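Local coordinates for malonyl CoA:acyl carrier protein malonyltransferase (Streptomyces coelicolor, PDB 1NM2), which probably transfers the malonyl group from malonyl-CoA to holo acyl carrier protein, supplying malonyl units for fatty acid biosynthesis, at residues A[55-58]-A[59-63]; A[143-146]-A[147-150]; A[172-175]-A[176-179]; A[198-201]-A[202-205]; A[261-264]-A[265-268]. One frame throughout, in Å; residues are numbered along the deposited sequence.

Contact 1 of 5, residues A[55-58]-A[59-63]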
loop_
_atom_site.group_PDB
_atom_site.type_symbol
_atom_site.label_atom_id
_atom_site.label_comp_id
_atom_site.label_asym_id
_atom_site.label_seq_id
_atom_site.Cartn_x
_atom_site.Cartn_y
_atom_site.Cartn_z
ATOM N N ARG A 55 -11.966 8.415 -3.703
ATOM C CA ARG A 55 -12.285 7.018 -3.449
ATOM C C ARG A 55 -12.098 6.307 -4.785
ATOM O O ARG A 55 -11.987 5.085 -4.850
ATOM C CB ARG A 55 -13.725 6.882 -2.960
ATOM C CG ARG A 55 -14.168 5.456 -2.658
ATOM C CD ARG A 55 -15.384 5.491 -1.749
ATOM N NE ARG A 55 -16.106 4.228 -1.701
ATOM C CZ ARG A 55 -17.102 3.982 -0.855
ATOM N NH1 ARG A 55 -17.482 4.914 0.009
ATOM N NH2 ARG A 55 -17.717 2.806 -0.872
ATOM N N ASP A 56 -12.066 7.105 -5.848
ATOM C CA ASP A 56 -11.859 6.625 -7.212
ATOM C C ASP A 56 -10.530 5.865 -7.199
ATOM O O ASP A 56 -9.468 6.460 -7.045
ATOM C CB ASP A 56 -11.767 7.832 -8.150
ATOM C CG ASP A 56 -11.585 7.445 -9.605
ATOM O OD1 ASP A 56 -11.067 6.345 -9.890
ATOM O OD2 ASP A 56 -11.945 8.267 -10.472
ATOM N N THR A 57 -10.586 4.550 -7.362
ATOM C CA THR A 57 -9.369 3.752 -7.338
ATOM C C THR A 57 -8.314 4.185 -8.366
ATOM O O THR A 57 -7.118 4.047 -8.120
ATOM C CB THR A 57 -9.696 2.241 -7.514
ATOM O OG1 THR A 57 -8.482 1.480 -7.483
ATOM C CG2 THR A 57 -10.417 1.997 -8.826
ATOM N N SER A 58 -8.742 4.718 -9.507
ATOM C CA SER A 58 -7.785 5.150 -10.525
ATOM C C SER A 58 -7.082 6.436 -10.078
ATOM O O SER A 58 -5.994 6.770 -10.559
ATOM C CB SER A 58 -8.487 5.366 -11.872
ATOM O OG SER A 58 -9.470 6.385 -11.798
ATOM N N VAL A 59 -7.707 7.145 -9.145
ATOM C CA VAL A 59 -7.156 8.382 -8.603
ATOM C C VAL A 59 -6.362 8.101 -7.325
ATOM O O VAL A 59 -5.233 8.565 -7.167
ATOM C CB VAL A 59 -8.284 9.402 -8.264
ATOM C CG1 VAL A 59 -7.714 10.575 -7.462
ATOM C CG2 VAL A 59 -8.925 9.923 -9.545
ATOM N N ALA A 60 -6.955 7.324 -6.422
ATOM C CA ALA A 60 -6.317 7.011 -5.150
ATOM C C ALA A 60 -4.917 6.413 -5.250
ATOM O O ALA A 60 -4.017 6.815 -4.512
ATOM C CB ALA A 60 -7.215 6.082 -4.330
ATOM N N GLN A 61 -4.722 5.460 -6.155
ATOM C CA GLN A 61 -3.410 4.833 -6.268
ATOM C C GLN A 61 -2.275 5.805 -6.607
ATOM O O GLN A 61 -1.299 5.891 -5.862
ATOM C CB GLN A 61 -3.483 3.645 -7.242
ATOM C CG GLN A 61 -4.387 2.542 -6.688
ATOM C CD GLN A 61 -4.249 1.212 -7.388
ATOM O OE1 GLN A 61 -3.181 0.870 -7.891
ATOM N NE2 GLN A 61 -5.326 0.434 -7.394
ATOM N N PRO A 62 -2.380 6.556 -7.720
ATOM C CA PRO A 62 -1.281 7.487 -8.017
ATOM C C PRO A 62 -1.127 8.596 -6.967
ATOM O O PRO A 62 -0.020 9.052 -6.696
ATOM C CB PRO A 62 -1.642 8.037 -9.400
ATOM C CG PRO A 62 -3.140 7.888 -9.462
ATOM C CD PRO A 62 -3.351 6.522 -8.826
ATOM N N LEU A 63 -2.239 9.035 -6.388
ATOM C CA LEU A 63 -2.195 10.074 -5.365
ATOM C C LEU A 63 -1.398 9.597 -4.150
ATOM O O LEU A 63 -0.582 10.336 -3.602
ATOM C CB LEU A 63 -3.614 10.456 -4.934
ATOM C CG LEU A 63 -3.750 11.487 -3.806
ATOM C CD1 LEU A 63 -3.034 12.786 -4.177
ATOM C CD2 LEU A 63 -5.238 11.762 -3.567
#
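Two successive backbone amides converge on D56 O: A60 N, at 2.7 Å, lies almost on the line of the carbonyl bond, whereas V59 N stands above the carbonyl plane. D56 is the N-cap of helix 57-75, and this carbonyl closes the first turn. Its side chain does the capping, with CG anti to the backbone N (chi1 -179°), which brings OD1 forward over the first turn, where it accepts from S58 N at 2.9 Å. That amide meets the carboxylate on its anti side, somewhat out of plane. The same torsion lays the carboxylate across V59, whose CG2 packs 3.6 Å from D56 OD2, the two side chains crossing at about a right angle. One residue on, T57 and Q61 run side by side in the same direction, and Q61 NE2 makes a weak bond to T57 OG1 at 3.3 Å. The other end of this buried amide is held more firmly, Q61 OE1 accepting from R123 of helix 113-132. P62 has no amide hydrogen to continue the helical bonding, and the helix kinks here; S58 O bonds instead to R121, with the ring carbon P62 CD 3.2 Å away from it.

Contact 2 of 5, residues A[143-146]-A[147-150]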
loop_
_atom_site.group_PDB
_atom_site.type_symbol
_atom_site.label_atom_id
_atom_site.label_comp_id
_atom_site.label_asym_id
_atom_site.label_seq_id
_atom_site.Cartn_x
_atom_site.Cartn_y
_atom_site.Cartn_z
ATOM N N GLY A 143 -12.786 -9.536 14.759
ATOM C CA GLY A 143 -12.855 -10.544 15.800
ATOM C C GLY A 143 -12.613 -11.922 15.214
ATOM O O GLY A 143 -12.427 -12.063 14.006
ATOM N N GLY A 144 -12.614 -12.941 16.070
ATOM C CA GLY A 144 -12.407 -14.300 15.610
ATOM C C GLY A 144 -10.950 -14.711 15.565
ATOM O O GLY A 144 -10.054 -13.946 15.930
ATOM N N ASP A 145 -10.717 -15.938 15.118
ATOM C CA ASP A 145 -9.367 -16.477 15.002
ATOM C C ASP A 145 -9.005 -16.436 13.521
ATOM O O ASP A 145 -9.797 -16.835 12.672
ATOM C CB ASP A 145 -9.330 -17.914 15.536
ATOM C CG ASP A 145 -8.002 -18.602 15.276
ATOM O OD1 ASP A 145 -7.911 -19.383 14.303
ATOM O OD2 ASP A 145 -7.045 -18.361 16.041
ATOM N N PRO A 146 -7.799 -15.946 13.192
ATOM C CA PRO A 146 -7.357 -15.855 11.798
ATOM C C PRO A 146 -7.381 -17.140 10.963
ATOM O O PRO A 146 -7.826 -17.120 9.814
ATOM C CB PRO A 146 -5.958 -15.242 11.914
ATOM C CG PRO A 146 -5.511 -15.651 13.288
ATOM C CD PRO A 146 -6.755 -15.454 14.108
ATOM N N GLU A 147 -6.916 -18.253 11.522
ATOM C CA GLU A 147 -6.907 -19.505 10.770
ATOM C C GLU A 147 -8.313 -20.087 10.581
ATOM O O GLU A 147 -8.648 -20.581 9.496
ATOM C CB GLU A 147 -5.997 -20.528 11.448
ATOM C CG GLU A 147 -4.518 -20.138 11.469
ATOM C CD GLU A 147 -3.973 -19.783 10.092
ATOM O OE1 GLU A 147 -4.474 -20.324 9.084
ATOM O OE2 GLU A 147 -3.029 -18.971 10.016
ATOM N N VAL A 148 -9.132 -20.028 11.628
ATOM C CA VAL A 148 -10.505 -20.524 11.546
ATOM C C VAL A 148 -11.284 -19.633 10.573
ATOM O O VAL A 148 -12.097 -20.113 9.782
ATOM C CB VAL A 148 -11.199 -20.486 12.929
ATOM C CG1 VAL A 148 -12.679 -20.821 12.787
ATOM C CG2 VAL A 148 -10.516 -21.471 13.879
ATOM N N SER A 149 -11.025 -18.333 10.636
ATOM C CA SER A 149 -11.699 -17.383 9.758
ATOM C C SER A 149 -11.342 -17.628 8.304
ATOM O O SER A 149 -12.207 -17.591 7.434
ATOM C CB SER A 149 -11.334 -15.948 10.139
ATOM O OG SER A 149 -12.105 -15.517 11.240
ATOM N N VAL A 150 -10.064 -17.870 8.041
ATOM C CA VAL A 150 -9.608 -18.135 6.683
ATOM C C VAL A 150 -10.263 -19.416 6.166
ATOM O O VAL A 150 -10.793 -19.448 5.054
ATOM C CB VAL A 150 -8.072 -18.283 6.637
ATOM C CG1 VAL A 150 -7.630 -18.840 5.283
ATOM C CG2 VAL A 150 -7.427 -16.925 6.885
HETATM O O HOH W 1 -11.187 -13.214 12.140
HETATM O O HOH W 2 -12.626 -17.232 13.670
#
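G143 reaches the new helix through water: its carbonyl oxygen accepts from a water that lies 2.6 Å from S149 OG and bonds to that hydroxyl. Beyond it, G144 has backbone angles open to glycine, since a side chain would jam against the carbonyl of G143 and press on S149 OG. D145 follows as the N-cap of helix 146-155. Its CG is anti to the backbone N (chi1 172°), an arrangement that carries OD1 forward over the first turn, where the anti lone pair of OD1 accepts from V148 N at 3.0 Å in a nearly straight bond (163°). The two side chains, D145 and V148, cross at about a right angle, with V148 CG2 3.4 Å from D145 OD1. The backbone of the same residue is used as well: D145 O takes S149 N at 2.8 Å, and D145 N donates to a second water, which is also bonded to S149 OG. The serine hydroxyl is therefore held by two waters, one bonded to G143 O and the other to D145 N. P146 supplies the first helical residue; its lack of an amide hydrogen costs nothing in the first turn, where an N-H would have no helical carbonyl to meet, and P146 O receives V150 N at 3.0 Å. V150 CG2 rests close against that oxygen. The turn carries the chain from strand 136-143 into helix 146-155 at the protein surface, and P146 and V150 both lean on I169 of strand 168-172, so that the start of the helix lies against the mixed sheet.

Contact 3 of 5, residues A[172-175]-A[176-179]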
loop_
_atom_site.group_PDB
_atom_site.type_symbol
_atom_site.label_atom_id
_atom_site.label_comp_id
_atom_site.label_asym_id
_atom_site.label_seq_id
_atom_site.Cartn_x
_atom_site.Cartn_y
_atom_site.Cartn_z
ATOM N N ALA A 172 -12.389 -11.395 0.319
ATOM C CA ALA A 172 -12.729 -10.817 -0.971
ATOM C C ALA A 172 -13.323 -11.870 -1.896
ATOM O O ALA A 172 -12.922 -13.034 -1.877
ATOM C CB ALA A 172 -11.492 -10.198 -1.612
ATOM N N GLY A 173 -14.283 -11.447 -2.706
ATOM C CA GLY A 173 -14.928 -12.349 -3.639
ATOM C C GLY A 173 -16.126 -11.650 -4.250
ATOM O O GLY A 173 -16.168 -10.414 -4.292
ATOM N N THR A 174 -17.098 -12.426 -4.725
ATOM C CA THR A 174 -18.292 -11.848 -5.326
ATOM C C THR A 174 -19.189 -11.283 -4.232
ATOM O O THR A 174 -19.072 -11.657 -3.064
ATOM C CB THR A 174 -19.098 -12.901 -6.134
ATOM O OG1 THR A 174 -19.612 -13.902 -5.248
ATOM C CG2 THR A 174 -18.213 -13.568 -7.176
ATOM N N MET A 175 -20.082 -10.378 -4.611
ATOM C CA MET A 175 -20.992 -9.785 -3.645
ATOM C C MET A 175 -21.897 -10.852 -3.022
ATOM O O MET A 175 -22.258 -10.751 -1.856
ATOM C CB MET A 175 -21.828 -8.684 -4.309
ATOM C CG MET A 175 -20.998 -7.470 -4.723
ATOM S SD MET A 175 -20.045 -6.777 -3.339
ATOM C CE MET A 175 -21.265 -5.666 -2.627
ATOM N N GLU A 176 -22.254 -11.879 -3.791
ATOM C CA GLU A 176 -23.098 -12.952 -3.262
ATOM C C GLU A 176 -22.365 -13.695 -2.148
ATOM O O GLU A 176 -22.938 -13.979 -1.096
ATOM C CB GLU A 176 -23.468 -13.953 -4.356
ATOM C CG GLU A 176 -24.288 -13.386 -5.496
ATOM C CD GLU A 176 -24.820 -14.472 -6.411
ATOM O OE1 GLU A 176 -24.022 -15.338 -6.833
ATOM O OE2 GLU A 176 -26.034 -14.460 -6.706
ATOM N N GLN A 177 -21.098 -14.014 -2.386
ATOM C CA GLN A 177 -20.295 -14.718 -1.396
ATOM C C GLN A 177 -20.074 -13.841 -0.169
ATOM O O GLN A 177 -20.175 -14.311 0.967
ATOM C CB GLN A 177 -18.946 -15.127 -2.004
ATOM C CG GLN A 177 -19.079 -15.956 -3.275
ATOM C CD GLN A 177 -17.751 -16.197 -3.988
ATOM O OE1 GLN A 177 -16.901 -15.307 -4.078
ATOM N NE2 GLN A 177 -17.583 -17.399 -4.520
ATOM N N LEU A 178 -19.774 -12.566 -0.392
ATOM C CA LEU A 178 -19.546 -11.655 0.722
ATOM C C LEU A 178 -20.805 -11.553 1.578
ATOM O O LEU A 178 -20.731 -11.422 2.805
ATOM C CB LEU A 178 -19.128 -10.269 0.201
ATOM C CG LEU A 178 -17.666 -10.215 -0.276
ATOM C CD1 LEU A 178 -17.396 -8.957 -1.113
ATOM C CD2 LEU A 178 -16.760 -10.265 0.939
ATOM N N ALA A 179 -21.963 -11.618 0.928
ATOM C CA ALA A 179 -23.238 -11.553 1.638
ATOM C C ALA A 179 -23.442 -12.858 2.412
ATOM O O ALA A 179 -23.935 -12.854 3.538
ATOM C CB ALA A 179 -24.378 -11.340 0.649
HETATM O O HOH W 3 -20.996 -15.849 -6.700
#
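T174 O accepts from L178 N at 2.9 Å, a nearly straight bond that sets the first full turn of helix 175-183; the next, from A179 N to M175 O, is equally short. At the helix start the side chains trade partners with the backbone. Q177, extended beyond CG, reaches T174 so that its OE1 accepts from the amide there, with T174 N 3.0 Å from Q177 OE1 and the donor tilted from the plane of the side-chain carbonyl. In return Q177 N points at T174 OG1, whose exact place is less sure because the model brings it too near Q177 CG. This reciprocal pairing is a capping box with T174 as N-cap. The threonine hydroxyl stands between the backbone N and the carbonyl carbon (chi1 65°), turned toward the amide of Q177 in the first turn, and a water links it to E176 OE1. An alanine in place of Q177 would take away the acceptor of T174 N, and that amide would probably be left without its mate at the mouth of the helix. G173 permits this approach of the glutamine, because a side chain there would run into Q177 OE1. On the inner side L178 points back at the preceding residues: its CD1 lies 3.7 Å from G173 O and 4.1 Å from M175 SD. The chain here leaves strand 168-172; at its end A172 bonds to T159, and at the corner G173 bonds to G137, both through the backbone, while L178 touches S139 of strand 136-143.

Contact 4 of 5, residues A[198-201]-A[202-205]. With ACY (acetic acid), chain D.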
loop_
_atom_site.group_PDB
_atom_site.type_symbol
_atom_site.label_atom_id
_atom_site.label_comp_id
_atom_site.label_asym_id
_atom_site.label_seq_id
_atom_site.Cartn_x
_atom_site.Cartn_y
_atom_site.Cartn_z
ATOM N N ALA A 198 -13.739 -0.809 -5.193
ATOM C CA ALA A 198 -14.507 -1.159 -6.379
ATOM C C ALA A 198 -14.709 -2.655 -6.590
ATOM O O ALA A 198 -15.691 -3.069 -7.211
ATOM C CB ALA A 198 -13.838 -0.549 -7.623
ATOM N N GLY A 199 -13.783 -3.474 -6.103
ATOM C CA GLY A 199 -13.942 -4.901 -6.308
ATOM C C GLY A 199 -13.058 -5.798 -5.464
ATOM O O GLY A 199 -12.459 -5.364 -4.481
ATOM N N ALA A 200 -12.992 -7.066 -5.859
ATOM C CA ALA A 200 -12.196 -8.054 -5.152
ATOM C C ALA A 200 -10.724 -7.952 -5.532
ATOM O O ALA A 200 -10.198 -8.808 -6.243
ATOM C CB ALA A 200 -12.725 -9.456 -5.456
ATOM N N PHE A 201 -10.063 -6.897 -5.063
ATOM C CA PHE A 201 -8.645 -6.714 -5.348
ATOM C C PHE A 201 -7.912 -7.861 -4.672
ATOM O O PHE A 201 -8.416 -8.437 -3.708
ATOM C CB PHE A 201 -8.152 -5.382 -4.774
ATOM C CG PHE A 201 -8.855 -4.178 -5.333
ATOM C CD1 PHE A 201 -8.966 -3.013 -4.580
ATOM C CD2 PHE A 201 -9.390 -4.196 -6.617
ATOM C CE1 PHE A 201 -9.602 -1.881 -5.097
ATOM C CE2 PHE A 201 -10.026 -3.072 -7.144
ATOM C CZ PHE A 201 -10.131 -1.911 -6.379
ATOM N N HIS A 202 -6.737 -8.195 -5.193
ATOM C CA HIS A 202 -5.911 -9.264 -4.653
ATOM C C HIS A 202 -6.531 -10.656 -4.702
ATOM O O HIS A 202 -6.334 -11.471 -3.801
ATOM C CB HIS A 202 -5.474 -8.895 -3.238
ATOM C CG HIS A 202 -4.664 -7.636 -3.191
ATOM N ND1 HIS A 202 -3.396 -7.554 -3.723
ATOM C CD2 HIS A 202 -4.987 -6.382 -2.792
ATOM C CE1 HIS A 202 -2.974 -6.303 -3.661
ATOM N NE2 HIS A 202 -3.922 -5.572 -3.102
ATOM N N THR A 203 -7.264 -10.913 -5.783
ATOM C CA THR A 203 -7.900 -12.205 -6.037
ATOM C C THR A 203 -7.827 -12.432 -7.548
ATOM O O THR A 203 -7.459 -11.525 -8.308
ATOM C CB THR A 203 -9.394 -12.229 -5.638
ATOM O OG1 THR A 203 -10.149 -11.463 -6.587
ATOM C CG2 THR A 203 -9.591 -11.665 -4.242
ATOM N N ARG A 204 -8.186 -13.638 -7.979
ATOM C CA ARG A 204 -8.166 -13.990 -9.394
ATOM C C ARG A 204 -9.075 -13.075 -10.207
ATOM O O ARG A 204 -8.975 -13.015 -11.438
ATOM C CB ARG A 204 -8.622 -15.438 -9.587
ATOM C CG ARG A 204 -10.095 -15.664 -9.275
ATOM C CD ARG A 204 -10.564 -17.029 -9.763
ATOM N NE ARG A 204 -12.011 -17.183 -9.633
ATOM C CZ ARG A 204 -12.659 -17.181 -8.472
ATOM N NH1 ARG A 204 -11.989 -17.035 -7.335
ATOM N NH2 ARG A 204 -13.981 -17.316 -8.448
ATOM N N HIS A 205 -9.982 -12.380 -9.530
ATOM C CA HIS A 205 -10.871 -11.475 -10.238
ATOM C C HIS A 205 -10.090 -10.325 -10.870
ATOM O O HIS A 205 -10.621 -9.599 -11.703
ATOM C CB HIS A 205 -11.959 -10.938 -9.299
ATOM C CG HIS A 205 -13.058 -11.920 -9.035
ATOM N ND1 HIS A 205 -13.206 -12.570 -7.827
ATOM C CD2 HIS A 205 -14.036 -12.397 -9.841
ATOM C CE1 HIS A 205 -14.227 -13.406 -7.903
ATOM N NE2 HIS A 205 -14.747 -13.321 -9.114
HETATM C C ACY D . -5.234 -2.208 -3.640
HETATM O O ACY D . -5.885 -1.100 -3.842
HETATM O OXT ACY D . -4.304 -2.700 -4.365
HETATM C CH3 ACY D . -5.665 -2.950 -2.386
#
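The H205 ring meets the methyl group of A200 obliquely, ND1 lying 3.9 Å from A200 CB, while T203 OG1 sits at its edge, in the ring plane. The F201 ring has G199 O over one face, offset toward the rim, and the oxygen O of a bound acetic acid near its CD1. Next in the chain, the H202 ring carries the methyl group of the same acetic acid at its edge, in plane, with CH3 3.2 Å from H202 NE2; the same NE2 makes a weak bond to OXT at 3.2 Å. The chain itself is held by T203 OG1, which donates to A200 O at 2.7 Å and accepts from H205 N at 3.1 Å, the second bond closing an ST turn. That hydroxyl sits between the backbone N and the carbonyl carbon (chi1 73°), the position from which it can reach back to A200 and forward to H205 at once. A200 is the centre of an inverse gamma turn and H202 has positive backbone angles; the H202 imidazole lies on the side of the bound acetic acid. There H202 ND1 bonds to N254 O, which fixes the rotation of the ring, and NE2 bonds to S98 OG. S98 belongs to a GxSxG sequence consistent with a nucleophile elbow, and the acetic acid, bonded also to S98 and R123, mimics a malonyl group in the active site. The arrangement suggests a serine-histidine pair in which H202 would assist S98 during malonyl transfer.

Contact 5 of 5, residues A[261-264]-A[265-268]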
loop_
_atom_site.group_PDB
_atom_site.type_symbol
_atom_site.label_atom_id
_atom_site.label_comp_id
_atom_site.label_asym_id
_atom_site.label_seq_id
_atom_site.Cartn_x
_atom_site.Cartn_y
_atom_site.Cartn_z
ATOM N N CYS A 261 5.412 -9.703 6.189
ATOM C CA CYS A 261 6.341 -8.603 6.009
ATOM C C CYS A 261 6.821 -8.147 7.391
ATOM O O CYS A 261 8.010 -7.889 7.589
ATOM C CB CYS A 261 5.667 -7.451 5.259
ATOM S SG CYS A 261 5.356 -7.811 3.509
ATOM N N MET A 262 5.901 -8.059 8.348
ATOM C CA MET A 262 6.266 -7.642 9.699
ATOM C C MET A 262 7.132 -8.698 10.380
ATOM O O MET A 262 8.017 -8.359 11.163
ATOM C CB MET A 262 5.017 -7.338 10.547
ATOM C CG MET A 262 4.287 -6.040 10.133
ATOM S SD MET A 262 3.056 -5.420 11.319
ATOM C CE MET A 262 1.749 -6.638 11.114
ATOM N N GLU A 263 6.876 -9.973 10.084
ATOM C CA GLU A 263 7.677 -11.058 10.650
ATOM C C GLU A 263 9.116 -10.894 10.157
ATOM O O GLU A 263 10.074 -11.111 10.896
ATOM C CB GLU A 263 7.146 -12.424 10.200
ATOM C CG GLU A 263 5.832 -12.842 10.838
ATOM C CD GLU A 263 5.942 -12.975 12.347
ATOM O OE1 GLU A 263 6.918 -13.603 12.816
ATOM O OE2 GLU A 263 5.053 -12.457 13.059
ATOM N N THR A 264 9.258 -10.509 8.893
ATOM C CA THR A 264 10.574 -10.303 8.304
ATOM C C THR A 264 11.267 -9.093 8.940
ATOM O O THR A 264 12.482 -9.113 9.162
ATOM C CB THR A 264 10.452 -10.128 6.777
ATOM O OG1 THR A 264 10.143 -11.400 6.194
ATOM C CG2 THR A 264 11.743 -9.595 6.172
ATOM N N PHE A 265 10.504 -8.047 9.246
ATOM C CA PHE A 265 11.090 -6.862 9.884
ATOM C C PHE A 265 11.713 -7.331 11.212
ATOM O O PHE A 265 12.790 -6.880 11.604
ATOM C CB PHE A 265 10.015 -5.794 10.168
ATOM C CG PHE A 265 9.341 -5.230 8.936
ATOM C CD1 PHE A 265 8.132 -4.546 9.054
ATOM C CD2 PHE A 265 9.894 -5.388 7.666
ATOM C CE1 PHE A 265 7.480 -4.033 7.928
ATOM C CE2 PHE A 265 9.247 -4.878 6.535
ATOM C CZ PHE A 265 8.035 -4.200 6.671
ATOM N N LYS A 266 11.023 -8.242 11.896
ATOM C CA LYS A 266 11.510 -8.785 13.162
ATOM C C LYS A 266 12.816 -9.528 12.924
ATOM O O LYS A 266 13.806 -9.319 13.630
ATOM C CB LYS A 266 10.500 -9.764 13.759
ATOM C CG LYS A 266 9.127 -9.188 14.075
ATOM C CD LYS A 266 8.275 -10.258 14.747
ATOM C CE LYS A 266 6.815 -9.865 14.836
ATOM N NZ LYS A 266 5.986 -11.013 15.309
ATOM N N GLU A 267 12.808 -10.410 11.930
ATOM C CA GLU A 267 13.988 -11.190 11.586
ATOM C C GLU A 267 15.159 -10.270 11.252
ATOM O O GLU A 267 16.316 -10.644 11.424
ATOM C CB GLU A 267 13.686 -12.112 10.397
ATOM C CG GLU A 267 12.631 -13.177 10.689
ATOM C CD GLU A 267 12.356 -14.090 9.500
ATOM O OE1 GLU A 267 11.849 -13.598 8.465
ATOM O OE2 GLU A 267 12.647 -15.303 9.599
ATOM N N LEU A 268 14.855 -9.065 10.777
ATOM C CA LEU A 268 15.892 -8.099 10.427
ATOM C C LEU A 268 16.304 -7.267 11.643
ATOM O O LEU A 268 17.204 -6.434 11.555
ATOM C CB LEU A 268 15.403 -7.162 9.312
ATOM C CG LEU A 268 15.108 -7.705 7.906
ATOM C CD1 LEU A 268 14.530 -6.587 7.049
ATOM C CD2 LEU A 268 16.378 -8.253 7.267
#
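F265 lays one face of its ring over the carbonyl oxygen of C261, which lies 3.1 Å above the ring plane and offset toward the rim, closest to CD2. Its CG is anti to the carbonyl carbon (chi1 -63°), which turns the ring back along the helix over the preceding turn. C261 CB is 4.3 Å from F265 CZ, and M262 CG is the same distance from F265 CD1. The oxygen under the ring also accepts from F265 N at 3.0 Å, one of four successive bonds of the helix, the last joining L268 N to T264 O. On the solvent-facing side E263 and K266 lie side by side, pointing the same way: the lysine chain is extended, the glutamate bends at chi2 (-62°), and K266 NZ meets E263 OE2 at 2.8 Å in a salt bridge, from above the carboxylate plane rather than in it. T264 and L268 likewise run alongside each other, CG2 against CD1 at 4.2 Å, while the hydroxyl of T264 has its main partner in G235 O. On the buried side the F265 ring touches V4 and V6 of strand 3-7 and A95 of strand 93-96. Replacing F265 by an alanine would probably open a gap between the helix and these strands and uncover the C261 carbonyl. Helix 258-267 thus has one apolar face turned to the parallel sheet and one charged face turned outward, an amphipathic helix covering the sheet of the alpha/beta hydrolase-like core.

How the contacts relate
The contacts follow one another along the chain, all within the acyl transferase domain. Contacts 1 to 3 hold the starts of helices 57-75, 146-155 and 175-183; the last two pack against the mixed sheet and have centres about 17 Å apart. Contact 4, a loop before helix 207-217, connects the groups: A172 CB packs on T203 CG2 at 3.6 Å, joining it to contact 3, and T57 OG1 lies 3.9 Å from F201 CZ, joining it to contact 1. Contact 5, in helix 258-267, packs on the parallel sheet, its centre about 27 Å from that of contact 4. Contacts 1 and 4 both come close to the bound acetic acid, through Q61 and H202, and so help line the acyl site.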